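Local coordinates for protein cyclopropane-fatty-acyl-phospholipid synthase 1 (Mycobacterium tuberculosis, PDB 1KPH) that converts a double bond at the distal position of an alpha mycolic acid into a cyclopropane ring, using a methylene group from S-adenosyl-L-methionine, at residues L5-F9 against R146-F150; N11-Y16 against I199-G203; L158-V163 against F283-K287. All blocks are in the same frame, centred on the assembly; numbering follows the deposited sequence.

Interaction 1: L5-F9 against R146-F150; sequences LKPHF and RYDAF
Arg146 reaches from the start of helix 147-157 into the N-terminal segment 5-9 and ends against the backbone carbonyl of Lys6, a simple case of a long cationic side chain fastening the segment that leads into helix 9-16. Its first torsion sets CG beside the backbone N and anti to the carbonyl carbon (chi1 -62°); from there the chain runs extended to NE, which carries the guanidinium to the loop. The stronger of two bonds joins Arg146 NH2 to Lys6 O at 3.2 Å, with an N-H...O angle of 159°. The oxygen lies in the guanidinium plane, whereas the donor stands well above the carbonyl plane. Arg146 NH1 adds a weak, more bent bond to the same oxygen, so the two terminal nitrogens share one acceptor.

The flat group also has neighbours on both sides. Leu5 gives the sounder packing, its CB above the centre of one face and its CD2 3.9 Å from Arg146 NE. The leucine runs alongside the arginine, pointing the other way, and its other methyl, CD1, goes on to meet Ala149 CB at 4.1 Å, one helical turn along. On the opposite side lies His8, its ring plane 35° from that of the guanidinium, though the exact spacing of the two groups is doubtful. At the edge, Pro7 CA lies 3.7 Å from Arg146 NH1.

His8 occupies the N-cap position of helix 9-16, so the arginine packs where the loop turns into that helix. Its charge has a stronger partner outside the contact, a salt bridge from NH1 to Glu124, which also hydrogen-bonds the bound S-adenosyl-L-homocysteine. The chemistry implies that one guanidinium ties a surface loop, through Lys6 O, to a cofactor-site carboxylate.

Interaction 2: N11-Y16 against I199-G203; sequences NVQAHY and IFPGG. With 10A (didecyl-dimethyl-ammonium), chain G; SAH (S-adenosyl-L-homocysteine), chain F.
His15 and Phe200 form the centre of this contact, with Phe200 CE2 over the middle of the imidazole, 3.3 Å from His15 NE2. The rings meet obliquely, their centroids 4.1 Å apart and their planes at 36°. Setting CG anti to the backbone N (chi1 -174°) swings the imidazole of His15 from helix 9-16 toward the loop, where ND1 donates to Ile199 O at 2.9 Å. That bond is bent, 135° at the hydrogen, and the oxygen is tilted from the ring plane. Ile199 CG2 packs alongside, 3.5 Å from His15 CE1. At the other end of the contact Asn11 lies beside the Pro201 ring, with Asn11 OD1 3.5 Å from Pro201 CB, while Ala14 CB touches the proline ring at CG. One water donates to both Asn11 O and Pro201 O, bridging helix and loop.

The ligands come next. Phe200 turns one ring face to a decyl chain of didecyl-dimethyl-ammonium, with C8 over its centre. Tyr16 lies between His15 on one face and the ribose of S-adenosyl-L-homocysteine on the other, and its OH is 3.2 Å from C11 of the ammonium group. Gly203, which ends the type II turn begun at Phe200, lets its backbone run close against the same decyl chain.

Further out, hydrogen bonds fix the polar ends: His15 NE2 pairs with Tyr33 OH and Tyr16 OH with His141 NE2. His15 is thus held at both ring nitrogens, which sets the rotation of its ring. The contact brings helix 9-16 against the end of helix 186-199 and the loop leading to helix 208-217; helix 256-275 packs behind through Tyr262 and Tyr265, and helix 97-109 meets Tyr16 through Gln99.

Interaction 3: L158-V163 against F283-K287; sequences LPADGV and FTCQK
Lys287, the C-terminal residue, lays its extended side chain along the turn that precedes strand 163-171, and its ammonium group gives the contact its firm end. Every torsion of that side chain is extended, from chi1 (180°) onward, and this carries NZ to Leu158 O at 2.7 Å, approaching from above the carbonyl plane. A weak bond from the same nitrogen goes to Pro159 O, and a further one, outside the two segments, to His155 O near the end of helix 147-157. Such a cluster of carbonyls around one amine would probably help to stabilise its positive charge. Midway along the chain, Lys287 CD packs 4.0 Å from Leu158 CB.

The backbones close the join beside it. Lys287 N donates to Gly162 O at 3.2 Å and 162°. Val163 and Gln286 form an antiparallel non-hydrogen-bonded pair, and Val163 CA sends a CH...O contact to Cys285 O at 3.4 Å. The Gly162 backbone packs close to Leu158.

The solvent side is looser. Gln286, bent at chi2 (74°), folds its amide over Val163 with OE1 3.5 Å from CG2, while NE2 makes a weak bond back to Lys287 O. A water bridges the two sides, donating to Asp161 O at 2.6 Å and accepting from Gln286 NE2.

The arrangement is an antiparallel strand pairing introduced by a type I turn from Pro159 to Gly162. It joins the last parallel strand, 163-171, to strand 278-286, which runs against it, as in the seven-stranded Rossmann-like sheet, order 3-2-1-4-5-7-6, of S-adenosylmethionine-dependent methyltransferases.

How the interactions relate
Interactions 1 and 2 adjoin in sequence, their first segments leading into and along helix 9-16, yet they differ in burial. Interaction 1 is a surface contact in which a charged group bonds a loop carbonyl; interaction 2, partly buried, is aromatic and reaches both bound ligands. Interaction 3 is also partly buried but lies far from interaction 2, their centres about 29 Å apart on opposite sides of the chain's centre, and adds strand pairing. Helix 147-157 links interactions 1 and 3: Arg146 stands just before it and Leu158 just after. In both, a long basic side chain bonds to backbone carbonyls: Arg146 to the segment before helix 9-16, and the terminal Lys287 to the turn before strand 163-171.

Interaction 1: L5-F9 against R146-F150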
loop_
_atom_site.group_PDB
_atom_site.type_symbol
_atom_site.label_atom_id
_atom_site.label_comp_id
_atom_site.label_asym_id
_atom_site.label_seq_id
_atom_site.Cartn_x
_atom_site.Cartn_y
_atom_site.Cartn_z
ATOM N N LEU A 5 -4.557 7.814 -20.311
ATOM C CA LEU A 5 -3.650 7.689 -19.129
ATOM C C LEU A 5 -2.915 6.356 -19.125
ATOM O O LEU A 5 -3.486 5.325 -18.770
ATOM C CB LEU A 5 -4.448 7.818 -17.829
ATOM C CG LEU A 5 -5.168 9.138 -17.562
ATOM C CD1 LEU A 5 -5.909 9.049 -16.242
ATOM C CD2 LEU A 5 -4.165 10.282 -17.536
ATOM N N LYS A 6 -1.647 6.375 -19.520
ATOM C CA LYS A 6 -0.848 5.156 -19.537
ATOM C C LYS A 6 -0.170 4.961 -18.186
ATOM O O LYS A 6 0.643 5.782 -17.769
ATOM C CB LYS A 6 0.213 5.222 -20.641
ATOM C CG LYS A 6 -0.352 5.173 -22.051
ATOM C CD LYS A 6 0.751 4.967 -23.078
ATOM C CE LYS A 6 0.182 4.768 -24.477
ATOM N NZ LYS A 6 1.245 4.382 -25.452
ATOM N N PRO A 7 -0.497 3.868 -17.480
ATOM C CA PRO A 7 0.109 3.605 -16.172
ATOM C C PRO A 7 1.623 3.782 -16.213
ATOM O O PRO A 7 2.250 3.556 -17.251
ATOM C CB PRO A 7 -0.290 2.161 -15.893
ATOM C CG PRO A 7 -1.621 2.050 -16.566
ATOM C CD PRO A 7 -1.384 2.760 -17.880
ATOM N N HIS A 8 2.208 4.189 -15.088
ATOM C CA HIS A 8 3.649 4.381 -15.016
ATOM C C HIS A 8 4.335 3.061 -14.680
ATOM O O HIS A 8 4.922 2.906 -13.609
ATOM C CB HIS A 8 4.002 5.432 -13.959
ATOM C CG HIS A 8 3.304 6.744 -14.151
ATOM N ND1 HIS A 8 2.032 6.988 -13.679
ATOM C CD2 HIS A 8 3.700 7.884 -14.765
ATOM C CE1 HIS A 8 1.676 8.222 -13.991
ATOM N NE2 HIS A 8 2.670 8.786 -14.651
ATOM N N PHE A 9 4.255 2.108 -15.603
ATOM C CA PHE A 9 4.865 0.802 -15.406
ATOM C C PHE A 9 6.338 0.898 -15.029
ATOM O O PHE A 9 6.782 0.261 -14.074
ATOM C CB PHE A 9 4.735 -0.056 -16.671
ATOM C CG PHE A 9 3.331 -0.499 -16.973
ATOM C CD1 PHE A 9 2.423 0.366 -17.576
ATOM C CD2 PHE A 9 2.920 -1.797 -16.673
ATOM C CE1 PHE A 9 1.125 -0.054 -17.881
ATOM C CE2 PHE A 9 1.625 -2.227 -16.972
ATOM C CZ PHE A 9 0.728 -1.354 -17.579
ATOM N N ARG A 146 -3.578 12.348 -10.966
ATOM C CA ARG A 146 -4.545 11.314 -11.306
ATOM C C ARG A 146 -5.525 10.954 -10.195
ATOM O O ARG A 146 -6.387 10.094 -10.387
ATOM C CB ARG A 146 -3.822 10.051 -11.777
ATOM C CG ARG A 146 -3.002 10.258 -13.038
ATOM C CD ARG A 146 -2.509 8.945 -13.620
ATOM N NE ARG A 146 -1.678 9.170 -14.798
ATOM C CZ ARG A 146 -1.128 8.207 -15.527
ATOM N NH1 ARG A 146 -1.315 6.931 -15.206
ATOM N NH2 ARG A 146 -0.380 8.522 -16.576
ATOM N N TYR A 147 -5.403 11.611 -9.044
ATOM C CA TYR A 147 -6.294 11.334 -7.919
ATOM C C TYR A 147 -7.764 11.437 -8.301
ATOM O O TYR A 147 -8.550 10.540 -8.018
ATOM C CB TYR A 147 -6.015 12.294 -6.761
ATOM C CG TYR A 147 -4.708 12.061 -6.032
ATOM C CD1 TYR A 147 -4.288 12.945 -5.036
ATOM C CD2 TYR A 147 -3.895 10.962 -6.323
ATOM C CE1 TYR A 147 -3.097 12.747 -4.349
ATOM C CE2 TYR A 147 -2.692 10.754 -5.638
ATOM C CZ TYR A 147 -2.303 11.655 -4.651
ATOM O OH TYR A 147 -1.127 11.475 -3.959
ATOM N N ASP A 148 -8.133 12.538 -8.942
ATOM C CA ASP A 148 -9.514 12.749 -9.347
ATOM C C ASP A 148 -10.013 11.640 -10.271
ATOM O O ASP A 148 -11.142 11.168 -10.135
ATOM C CB ASP A 148 -9.650 14.112 -10.034
ATOM C CG ASP A 148 -11.085 14.444 -10.381
ATOM O OD1 ASP A 148 -11.504 14.182 -11.530
ATOM O OD2 ASP A 148 -11.794 14.957 -9.494
ATOM N N ALA A 149 -9.168 11.225 -11.209
ATOM C CA ALA A 149 -9.541 10.171 -12.145
ATOM C C ALA A 149 -9.768 8.861 -11.400
ATOM O O ALA A 149 -10.703 8.116 -11.702
ATOM C CB ALA A 149 -8.454 9.992 -13.196
ATOM N N PHE A 150 -8.910 8.583 -10.424
ATOM C CA PHE A 150 -9.043 7.359 -9.650
ATOM C C PHE A 150 -10.385 7.282 -8.926
ATOM O O PHE A 150 -11.110 6.294 -9.056
ATOM C CB PHE A 150 -7.909 7.233 -8.633
ATOM C CG PHE A 150 -8.010 6.002 -7.781
ATOM C CD1 PHE A 150 -7.927 4.736 -8.359
ATOM C CD2 PHE A 150 -8.243 6.103 -6.413
ATOM C CE1 PHE A 150 -8.080 3.588 -7.586
ATOM C CE2 PHE A 150 -8.399 4.958 -5.629
ATOM C CZ PHE A 150 -8.317 3.700 -6.217
#

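Interaction 2: N11-Y16 against I199-G203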
loop_
_atom_site.group_PDB
_atom_site.type_symbol
_atom_site.label_atom_id
_atom_site.label_comp_id
_atom_site.label_asym_id
_atom_site.label_seq_id
_atom_site.Cartn_x
_atom_site.Cartn_y
_atom_site.Cartn_z
ATOM N N ASN A 11 8.373 3.393 -13.649
ATOM C CA ASN A 11 8.675 3.884 -12.305
ATOM C C ASN A 11 8.289 2.904 -11.203
ATOM O O ASN A 11 9.073 2.646 -10.286
ATOM C CB ASN A 11 7.968 5.216 -12.036
ATOM C CG ASN A 11 8.485 6.338 -12.907
ATOM O OD1 ASN A 11 9.692 6.527 -13.042
ATOM N ND2 ASN A 11 7.571 7.099 -13.497
ATOM N N VAL A 12 7.073 2.379 -11.288
ATOM C CA VAL A 12 6.585 1.434 -10.294
ATOM C C VAL A 12 7.426 0.175 -10.342
ATOM O O VAL A 12 7.861 -0.327 -9.308
ATOM C CB VAL A 12 5.107 1.087 -10.541
ATOM C CG1 VAL A 12 4.661 -0.027 -9.603
ATOM C CG2 VAL A 12 4.256 2.324 -10.323
ATOM N N GLN A 13 7.665 -0.328 -11.550
ATOM C CA GLN A 13 8.468 -1.530 -11.725
ATOM C C GLN A 13 9.900 -1.306 -11.259
ATOM O O GLN A 13 10.585 -2.247 -10.855
ATOM C CB GLN A 13 8.460 -1.965 -13.193
ATOM C CG GLN A 13 7.166 -2.637 -13.626
ATOM C CD GLN A 13 7.148 -2.970 -15.108
ATOM O OE1 GLN A 13 8.167 -3.361 -15.679
ATOM N NE2 GLN A 13 5.984 -2.834 -15.733
ATOM N N ALA A 14 10.354 -0.056 -11.312
ATOM C CA ALA A 14 11.712 0.265 -10.886
ATOM C C ALA A 14 11.956 -0.213 -9.458
ATOM O O ALA A 14 13.057 -0.652 -9.116
ATOM C CB ALA A 14 11.950 1.770 -10.982
ATOM N N HIS A 15 10.918 -0.145 -8.630
ATOM C CA HIS A 15 11.036 -0.557 -7.239
ATOM C C HIS A 15 10.663 -2.014 -6.958
ATOM O O HIS A 15 11.487 -2.780 -6.463
ATOM C CB HIS A 15 10.175 0.347 -6.352
ATOM C CG HIS A 15 10.348 0.090 -4.885
ATOM N ND1 HIS A 15 11.332 0.696 -4.134
ATOM C CD2 HIS A 15 9.694 -0.745 -4.043
ATOM C CE1 HIS A 15 11.278 0.245 -2.894
ATOM N NE2 HIS A 15 10.293 -0.633 -2.812
ATOM N N TYR A 16 9.432 -2.395 -7.286
ATOM C CA TYR A 16 8.945 -3.746 -6.997
ATOM C C TYR A 16 9.453 -4.908 -7.844
ATOM O O TYR A 16 9.335 -6.064 -7.432
ATOM C CB TYR A 16 7.415 -3.753 -6.988
ATOM C CG TYR A 16 6.830 -2.680 -6.096
ATOM C CD1 TYR A 16 6.506 -1.425 -6.608
ATOM C CD2 TYR A 16 6.640 -2.903 -4.731
ATOM C CE1 TYR A 16 6.007 -0.415 -5.785
ATOM C CE2 TYR A 16 6.142 -1.899 -3.901
ATOM C CZ TYR A 16 5.828 -0.658 -4.433
ATOM O OH TYR A 16 5.337 0.343 -3.620
ATOM N N ILE A 199 14.326 5.541 -4.410
ATOM C CA ILE A 199 13.478 4.450 -3.923
ATOM C C ILE A 199 12.163 4.325 -4.689
ATOM O O ILE A 199 11.864 3.276 -5.264
ATOM C CB ILE A 199 13.150 4.625 -2.419
ATOM C CG1 ILE A 199 14.435 4.885 -1.625
ATOM C CG2 ILE A 199 12.455 3.372 -1.886
ATOM C CD1 ILE A 199 15.452 3.774 -1.699
ATOM N N PHE A 200 11.372 5.392 -4.693
ATOM C CA PHE A 200 10.097 5.364 -5.389
ATOM C C PHE A 200 9.981 6.434 -6.467
ATOM O O PHE A 200 9.396 7.495 -6.242
ATOM C CB PHE A 200 8.947 5.519 -4.394
ATOM C CG PHE A 200 8.889 4.429 -3.360
ATOM C CD1 PHE A 200 9.194 4.698 -2.029
ATOM C CD2 PHE A 200 8.531 3.133 -3.717
ATOM C CE1 PHE A 200 9.142 3.692 -1.067
ATOM C CE2 PHE A 200 8.478 2.121 -2.761
ATOM C CZ PHE A 200 8.784 2.402 -1.434
ATOM N N PRO A 201 10.550 6.170 -7.653
ATOM C CA PRO A 201 10.478 7.139 -8.748
ATOM C C PRO A 201 9.014 7.452 -9.046
ATOM O O PRO A 201 8.198 6.539 -9.196
ATOM C CB PRO A 201 11.148 6.399 -9.905
ATOM C CG PRO A 201 12.143 5.527 -9.210
ATOM C CD PRO A 201 11.357 5.001 -8.039
ATOM N N GLY A 202 8.681 8.736 -9.112
ATOM C CA GLY A 202 7.314 9.129 -9.411
ATOM C C GLY A 202 6.398 9.199 -8.205
ATOM O O GLY A 202 5.248 9.619 -8.317
ATOM N N GLY A 203 6.904 8.789 -7.048
ATOM C CA GLY A 203 6.098 8.825 -5.841
ATOM C C GLY A 203 5.672 10.230 -5.451
ATOM O O GLY A 203 6.369 11.203 -5.735
HETATM C C1 10A G . 7.253 13.048 -0.723
HETATM C C2 10A G . 7.365 11.935 -1.771
HETATM C C3 10A G . 6.735 10.644 -1.236
HETATM C C4 10A G . 6.794 9.433 -2.180
HETATM C C5 10A G . 6.122 8.260 -1.451
HETATM C C6 10A G . 6.132 6.918 -2.199
HETATM C C7 10A G . 5.452 5.927 -1.241
HETATM C C8 10A G . 5.479 4.464 -1.691
HETATM C C9 10A G . 4.820 3.615 -0.582
HETATM C C10 10A G . 5.007 2.126 -0.874
HETATM N N1 10A G . 4.662 1.035 0.153
HETATM C C11 10A G . 5.083 -0.278 -0.475
HETATM C C12 10A G . 3.175 0.946 0.385
HETATM C C13 10A G . 5.296 1.173 1.546
HETATM C C14 10A G . 6.837 1.288 1.765
HETATM C C15 10A G . 7.302 1.776 3.159
HETATM C C16 10A G . 6.902 3.193 3.633
HETATM C C17 10A G . 7.522 4.325 2.790
HETATM C C18 10A G . 7.141 5.724 3.292
HETATM C C19 10A G . 7.799 6.802 2.420
HETATM C C20 10A G . 7.445 8.192 2.974
HETATM C C21 10A G . 8.111 9.305 2.162
HETATM C C22 10A G . 7.737 10.651 2.785
HETATM N N SAH F . -1.273 -3.486 -1.350
HETATM C CA SAH F . -0.099 -4.345 -1.200
HETATM C CB SAH F . 1.114 -3.783 -1.970
HETATM C CG SAH F . 1.488 -2.296 -1.781
HETATM C C SAH F . 0.274 -4.519 0.283
HETATM O OXT SAH F . 1.138 -5.362 0.584
HETATM C "C5'" SAH F . 2.185 -0.764 -4.033
HETATM C "C4'" SAH F . 1.375 -1.604 -5.011
HETATM O "O4'" SAH F . 0.438 -0.818 -5.796
HETATM C "C3'" SAH F . 2.246 -2.363 -6.011
HETATM O "O3'" SAH F . 1.749 -3.722 -6.131
HETATM C "C2'" SAH F . 2.083 -1.579 -7.290
HETATM O "O2'" SAH F . 2.337 -2.372 -8.451
HETATM C "C1'" SAH F . 0.673 -1.106 -7.197
HETATM N N9 SAH F . 0.387 0.063 -8.035
HETATM C C8 SAH F . 1.024 1.261 -8.144
HETATM N N7 SAH F . 0.529 2.117 -8.982
HETATM C C5 SAH F . -0.565 1.418 -9.492
HETATM C C6 SAH F . -1.660 1.751 -10.531
HETATM N N6 SAH F . -1.721 2.925 -11.180
HETATM N N1 SAH F . -2.596 0.775 -10.775
HETATM C C2 SAH F . -2.523 -0.409 -10.109
HETATM N N3 SAH F . -1.618 -0.812 -9.183
HETATM C C4 SAH F . -0.662 0.159 -8.922
HETATM O O HOH W 1 8.234 3.885 -7.714
#

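Interaction 3: L158-V163 against F283-K287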
loop_
_atom_site.group_PDB
_atom_site.type_symbol
_atom_site.label_atom_id
_atom_site.label_comp_id
_atom_site.label_asym_id
_atom_site.label_seq_id
_atom_site.Cartn_x
_atom_site.Cartn_y
_atom_site.Cartn_z
ATOM N N LEU A 158 -18.295 0.891 -8.543
ATOM C CA LEU A 158 -18.996 0.384 -7.365
ATOM C C LEU A 158 -20.513 0.367 -7.490
ATOM O O LEU A 158 -21.098 1.167 -8.221
ATOM C CB LEU A 158 -18.624 1.212 -6.132
ATOM C CG LEU A 158 -17.250 1.013 -5.493
ATOM C CD1 LEU A 158 -17.009 2.111 -4.471
ATOM C CD2 LEU A 158 -17.181 -0.356 -4.839
ATOM N N PRO A 159 -21.171 -0.556 -6.768
ATOM C CA PRO A 159 -22.633 -0.675 -6.787
ATOM C C PRO A 159 -23.208 0.544 -6.076
ATOM O O PRO A 159 -22.463 1.458 -5.714
ATOM C CB PRO A 159 -22.891 -1.959 -5.998
ATOM C CG PRO A 159 -21.615 -2.735 -6.150
ATOM C CD PRO A 159 -20.571 -1.663 -6.005
ATOM N N ALA A 160 -24.519 0.552 -5.864
ATOM C CA ALA A 160 -25.170 1.670 -5.189
ATOM C C ALA A 160 -24.721 1.759 -3.733
ATOM O O ALA A 160 -24.510 2.851 -3.204
ATOM C CB ALA A 160 -26.689 1.517 -5.262
ATOM N N ASP A 161 -24.573 0.603 -3.092
ATOM C CA ASP A 161 -24.151 0.544 -1.695
ATOM C C ASP A 161 -22.644 0.285 -1.581
ATOM O O ASP A 161 -22.142 -0.056 -0.511
ATOM C CB ASP A 161 -24.911 -0.568 -0.969
ATOM C CG ASP A 161 -24.622 -1.944 -1.547
ATOM O OD1 ASP A 161 -24.972 -2.953 -0.900
ATOM O OD2 ASP A 161 -24.045 -2.017 -2.655
ATOM N N GLY A 162 -21.933 0.455 -2.691
ATOM C CA GLY A 162 -20.500 0.217 -2.713
ATOM C C GLY A 162 -19.682 0.924 -1.649
ATOM O O GLY A 162 -20.080 1.964 -1.121
ATOM N N VAL A 163 -18.521 0.354 -1.342
ATOM C CA VAL A 163 -17.618 0.919 -0.345
ATOM C C VAL A 163 -16.168 0.678 -0.738
ATOM O O VAL A 163 -15.817 -0.413 -1.180
ATOM C CB VAL A 163 -17.833 0.273 1.044
ATOM C CG1 VAL A 163 -16.916 0.932 2.072
ATOM C CG2 VAL A 163 -19.282 0.393 1.460
ATOM N N PHE A 283 -9.151 5.393 4.871
ATOM C CA PHE A 283 -10.358 6.172 4.629
ATOM C C PHE A 283 -11.489 5.258 4.177
ATOM O O PHE A 283 -11.365 4.551 3.182
ATOM C CB PHE A 283 -10.114 7.213 3.537
ATOM C CG PHE A 283 -9.067 8.229 3.876
ATOM C CD1 PHE A 283 -9.427 9.485 4.357
ATOM C CD2 PHE A 283 -7.717 7.947 3.683
ATOM C CE1 PHE A 283 -8.452 10.451 4.636
ATOM C CE2 PHE A 283 -6.739 8.900 3.959
ATOM C CZ PHE A 283 -7.108 10.156 4.434
ATOM N N THR A 284 -12.586 5.265 4.920
ATOM C CA THR A 284 -13.744 4.461 4.561
ATOM C C THR A 284 -14.591 5.341 3.642
ATOM O O THR A 284 -15.265 6.264 4.097
ATOM C CB THR A 284 -14.565 4.067 5.808
ATOM O OG1 THR A 284 -13.751 3.274 6.683
ATOM C CG2 THR A 284 -15.797 3.259 5.412
ATOM N N CYS A 285 -14.534 5.058 2.347
ATOM C CA CYS A 285 -15.271 5.832 1.360
ATOM C C CYS A 285 -16.601 5.168 1.001
ATOM O O CYS A 285 -16.634 4.137 0.329
ATOM C CB CYS A 285 -14.399 6.017 0.123
ATOM S SG CYS A 285 -12.785 6.755 0.512
ATOM N N GLN A 286 -17.690 5.778 1.461
ATOM C CA GLN A 286 -19.038 5.266 1.232
ATOM C C GLN A 286 -19.741 5.924 0.043
ATOM O O GLN A 286 -19.796 7.151 -0.064
ATOM C CB GLN A 286 -19.884 5.474 2.491
ATOM C CG GLN A 286 -21.296 4.919 2.402
ATOM C CD GLN A 286 -21.327 3.412 2.493
ATOM O OE1 GLN A 286 -20.821 2.834 3.452
ATOM N NE2 GLN A 286 -21.928 2.765 1.498
ATOM N N LYS A 287 -20.281 5.104 -0.850
ATOM C CA LYS A 287 -20.993 5.620 -2.011
ATOM C C LYS A 287 -22.472 5.768 -1.665
ATOM O O LYS A 287 -22.953 5.168 -0.700
ATOM C CB LYS A 287 -20.826 4.676 -3.205
ATOM C CG LYS A 287 -21.540 5.133 -4.468
ATOM C CD LYS A 287 -21.256 4.199 -5.635
ATOM C CE LYS A 287 -22.065 4.591 -6.860
ATOM N NZ LYS A 287 -21.747 3.746 -8.043
HETATM O O HOH W 2 -22.912 -0.349 1.925
#